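PDB 3OMB: extracellular solute-binding protein, family 1 from Bifidobacterium longum subsp. infantis ATCC 15697, which probably binds an oligosaccharide or similar solute outside the cell and delivers it to an ABC importer, and carries a bound magnesium ion. Local coordinates for residues 175-180 / 193-198; 199-204 / 300-305. All blocks are in the same frame, centred on the assembly; numbering follows the deposited sequence.

From the N terminus, strand 166-170 leads into helix 171-177, and a short connection then reaches helix 185-197. Contact 1 closes the short loop between these two consecutive helices, setting the C-terminal end of helix 171-177 against the last turn of helix 185-197. The chain passes at once into the magnesium-binding loop, where contact 2 opens; it closes 96 residues later, when residues 300-305 run into strand 305-310. The two closures follow in series, without nesting or crossing. Pro200 joins them in space: its CB lies 3.9 Å from Leu177 CD1. Together they tie the helix pair and the metal loop to the mixed sheet that holds strands 166-170, 209-211 and 305-310.

Contact 1 of 2, residues 175-180 / 193-198; sequences DKLGLQ and KAFKTQ
Leu177 points its isobutyl group at the last turn of helix 185-197 and spreads its two methyls over it. CD1 reaches the edge of the Phe195 ring, in the ring plane, 3.9 Å from CD1 of Phe195, and also touches Ala194 CB at 4.0 Å. CD2 lies mainly against Gln198, 3.9 Å from its CB and 3.8 Å from its OE1, a van der Waals contact with the amide oxygen. Both leucines put CG anti to the carbonyl carbon (chi1 -60° in Leu177, -58° in Leu179), which aims their branches toward helix 185-197; CD1 of Leu179 meets Ala194 CB at 3.8 Å. The small methyl of Ala194 is thus shared by two leucines. Between them Gly178, with positive phi, forms a Schellman motif as the chain leaves the helix, so Leu177 before the glycine and Leu179 after it both supply apolar groups to this helix-helix junction. An alanine in place of Leu177 would probably open a gap at the Phe195 ring edge and leave the Gln198 side chain freer to turn. On helix 171-177, Trp173 sets its ring edge-to-face with Phe195, while Leu174 touches both Phe195 and Leu179.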
# COMPACT_ATOMS: atom_id res chain seq x y z
N ASP A 175 8.84 29.57 -6.18
CA ASP A 175 8.68 30.71 -7.11
C ASP A 175 8.82 32.05 -6.40
O ASP A 175 9.64 32.86 -6.78
CB ASP A 175 7.35 30.62 -7.87
CG ASP A 175 7.38 29.56 -8.96
OD1 ASP A 175 8.47 29.00 -9.20
OD2 ASP A 175 6.33 29.28 -9.59
N LYS A 176 8.03 32.25 -5.35
CA LYS A 176 8.10 33.45 -4.53
C LYS A 176 9.52 33.80 -4.06
O LYS A 176 9.89 34.96 -4.01
CB LYS A 176 7.18 33.32 -3.32
CG LYS A 176 6.99 34.62 -2.53
CD LYS A 176 5.80 34.54 -1.56
CE LYS A 176 5.78 35.72 -0.56
NZ LYS A 176 5.18 36.93 -1.19
N LEU A 177 10.31 32.78 -3.71
CA LEU A 177 11.63 33.01 -3.16
C LEU A 177 12.69 32.98 -4.26
O LEU A 177 13.84 33.19 -3.98
CB LEU A 177 11.96 32.00 -2.06
CG LEU A 177 11.01 32.01 -0.84
CD1 LEU A 177 11.49 30.99 0.20
CD2 LEU A 177 10.83 33.43 -0.20
N GLY A 178 12.29 32.73 -5.50
CA GLY A 178 13.24 32.67 -6.61
C GLY A 178 14.19 31.48 -6.56
O GLY A 178 15.38 31.61 -6.86
N LEU A 179 13.67 30.31 -6.19
CA LEU A 179 14.48 29.09 -5.99
C LEU A 179 14.01 28.00 -6.91
O LEU A 179 12.87 28.03 -7.38
CB LEU A 179 14.32 28.57 -4.55
CG LEU A 179 14.66 29.45 -3.35
CD1 LEU A 179 14.15 28.77 -2.09
CD2 LEU A 179 16.17 29.74 -3.27
N GLN A 180 14.89 27.05 -7.21
CA GLN A 180 14.54 25.89 -8.04
C GLN A 180 14.26 24.66 -7.17
O GLN A 180 14.67 24.61 -6.01
CB GLN A 180 15.64 25.59 -9.07
CG GLN A 180 15.60 26.48 -10.32
CD GLN A 180 16.96 26.68 -10.98
OE1 GLN A 180 17.26 27.75 -11.53
NE2 GLN A 180 17.80 25.65 -10.95
N LYS A 193 16.07 25.92 4.55
CA LYS A 193 16.49 27.06 5.37
C LYS A 193 15.81 28.33 4.89
O LYS A 193 15.41 29.15 5.71
CB LYS A 193 18.01 27.23 5.40
CG LYS A 193 18.75 26.10 6.08
CD LYS A 193 20.26 26.31 5.95
CE LYS A 193 21.03 25.21 6.68
NZ LYS A 193 22.48 25.60 6.78
N ALA A 194 15.68 28.49 3.57
CA ALA A 194 14.89 29.59 2.98
C ALA A 194 13.40 29.53 3.36
O ALA A 194 12.84 30.55 3.77
CB ALA A 194 15.08 29.64 1.45
N PHE A 195 12.76 28.37 3.29
CA PHE A 195 11.39 28.24 3.82
C PHE A 195 11.28 28.66 5.30
O PHE A 195 10.30 29.27 5.72
CB PHE A 195 10.82 26.82 3.69
CG PHE A 195 10.61 26.37 2.26
CD1 PHE A 195 10.64 27.29 1.19
CD2 PHE A 195 10.32 25.02 2.00
CE1 PHE A 195 10.41 26.86 -0.12
CE2 PHE A 195 10.11 24.57 0.69
CZ PHE A 195 10.14 25.51 -0.38
N LYS A 196 12.29 28.30 6.08
CA LYS A 196 12.32 28.57 7.51
C LYS A 196 12.35 30.07 7.82
O LYS A 196 11.55 30.53 8.65
CB LYS A 196 13.54 27.86 8.14
CG LYS A 196 13.83 28.12 9.62
CD LYS A 196 12.91 27.31 10.48
CE LYS A 196 13.22 27.47 11.99
NZ LYS A 196 12.25 26.64 12.74
N THR A 197 13.19 30.81 7.10
CA THR A 197 13.58 32.17 7.49
C THR A 197 13.04 33.32 6.62
O THR A 197 13.10 34.49 7.01
CB THR A 197 15.11 32.31 7.56
OG1 THR A 197 15.44 33.64 7.97
CG2 THR A 197 15.72 32.09 6.20
N GLN A 198 12.54 33.00 5.43
CA GLN A 198 12.13 34.05 4.48
C GLN A 198 10.62 34.24 4.34
O GLN A 198 10.14 34.84 3.38
CB GLN A 198 12.81 33.83 3.13
CG GLN A 198 14.34 34.09 3.18
CD GLN A 198 15.02 33.70 1.86
OE1 GLN A 198 14.43 33.81 0.79
NE2 GLN A 198 16.26 33.20 1.95

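Contact 2 of 2, residues 199-204 / 300-305; sequences DPNGNG and GKTAKT. With MG (magnesium ion), chain B.
Asn201 uses the two ends of its amide for different tasks: OD1 binds the magnesium ion, while ND2 reaches across to the backbone of Ala303. The ND2 to Ala303 O hydrogen bond is 2.9 Å long and almost straight (174°), nearly along the C=O axis and in the amide plane of Asn201. With OD1 on the metal and ND2 on a carbonyl, the amide is fixed against flipping. Its CG lies between the backbone N and the carbonyl carbon (chi1 74°), which turns the amide back over its own loop toward the ion. On this close-packed side the Thr302 methyl CG2 lies over one face of the Asn201 amide, 3.4 Å from ND2, the two side chains crossing at about a right angle. Toward solvent the contact is looser. Asn203 ND2 stands 3.8 Å from Thr302 CG2, and a water accepts from Asn203 ND2 at 3.0 Å and hydrogen-bonds to Thr302 OG1, bridging the segments where they do not bond directly. Within the metal loop, Asn203 N donates to Asn201 OD1, an Asx turn, and Gly204 N donates to OD2 of Asp199 from the syn side of the carboxylate, 34° out of its plane, holding that group while OD1 binds magnesium at 2.1 Å. Asn203 OD1 also ligates the ion; the carbonyl of Gln205 and the carboxylates of Asp207 and Glu208 complete the site. Ligands at every second residue from Asp199 make the site EF-hand-like, spaced as in the first part of that calcium loop but with an earlier closing glutamate.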
# COMPACT_ATOMS: atom_id res chain seq x y z
N ASP A 199 9.86 33.72 5.31
CA ASP A 199 8.42 33.91 5.34
C ASP A 199 7.67 33.74 3.98
O ASP A 199 6.95 34.65 3.55
CB ASP A 199 8.09 35.29 5.97
CG ASP A 199 6.59 35.47 6.23
OD1 ASP A 199 5.90 34.49 6.64
OD2 ASP A 199 6.11 36.59 6.01
N PRO A 200 7.82 32.57 3.32
CA PRO A 200 7.23 32.46 1.98
C PRO A 200 5.71 32.47 1.91
O PRO A 200 5.17 32.75 0.84
CB PRO A 200 7.79 31.11 1.44
CG PRO A 200 8.14 30.32 2.64
CD PRO A 200 8.62 31.37 3.67
N ASN A 201 5.01 32.21 3.03
CA ASN A 201 3.55 32.38 3.04
C ASN A 201 3.11 33.84 3.32
O ASN A 201 1.91 34.15 3.40
CB ASN A 201 2.83 31.34 3.93
CG ASN A 201 3.00 31.59 5.44
OD1 ASN A 201 3.40 32.67 5.88
ND2 ASN A 201 2.68 30.58 6.23
N GLY A 202 4.08 34.73 3.42
CA GLY A 202 3.83 36.18 3.53
C GLY A 202 3.11 36.72 4.77
O GLY A 202 2.76 37.88 4.80
N ASN A 203 2.88 35.93 5.81
CA ASN A 203 2.04 36.45 6.91
C ASN A 203 2.83 37.16 8.01
O ASN A 203 2.25 37.65 8.99
CB ASN A 203 1.09 35.39 7.48
CG ASN A 203 1.82 34.20 8.14
OD1 ASN A 203 3.06 34.20 8.32
ND2 ASN A 203 1.04 33.20 8.52
N GLY A 204 4.15 37.20 7.83
CA GLY A 204 5.05 37.85 8.78
C GLY A 204 5.48 36.92 9.91
O GLY A 204 6.46 37.18 10.59
N GLY A 300 -6.78 25.87 5.37
CA GLY A 300 -7.22 25.91 3.98
C GLY A 300 -6.98 27.25 3.29
O GLY A 300 -7.30 27.40 2.10
N LYS A 301 -6.41 28.21 4.03
CA LYS A 301 -6.10 29.54 3.50
C LYS A 301 -4.61 29.85 3.45
O LYS A 301 -4.12 30.38 2.45
CB LYS A 301 -6.82 30.65 4.29
CG LYS A 301 -8.30 30.87 3.92
CD LYS A 301 -8.79 32.28 4.33
CE LYS A 301 -8.99 32.43 5.85
NZ LYS A 301 -9.82 31.33 6.44
N THR A 302 -3.90 29.56 4.54
CA THR A 302 -2.45 29.79 4.61
C THR A 302 -1.71 28.46 4.67
O THR A 302 -1.91 27.67 5.60
CB THR A 302 -2.07 30.64 5.85
OG1 THR A 302 -3.00 31.69 5.99
CG2 THR A 302 -0.66 31.25 5.70
N ALA A 303 -0.86 28.22 3.69
CA ALA A 303 -0.02 27.03 3.66
C ALA A 303 1.02 27.11 4.77
O ALA A 303 1.58 28.18 5.02
CB ALA A 303 0.65 26.89 2.31
N LYS A 304 1.27 25.98 5.42
CA LYS A 304 2.24 25.94 6.52
C LYS A 304 3.49 25.09 6.23
O LYS A 304 4.57 25.35 6.78
CB LYS A 304 1.56 25.44 7.81
CG LYS A 304 0.44 26.35 8.36
CD LYS A 304 1.01 27.61 9.00
CE LYS A 304 -0.04 28.35 9.83
NZ LYS A 304 -1.06 29.09 9.03
N THR A 305 3.36 24.11 5.35
CA THR A 305 4.40 23.09 5.21
C THR A 305 5.03 23.11 3.82
O THR A 305 4.33 23.13 2.81
CB THR A 305 3.81 21.70 5.47
OG1 THR A 305 3.29 21.67 6.80
CG2 THR A 305 4.87 20.60 5.30
MG MG B . 4.97 32.85 7.62
O HOH W 1 -1.82 33.62 7.88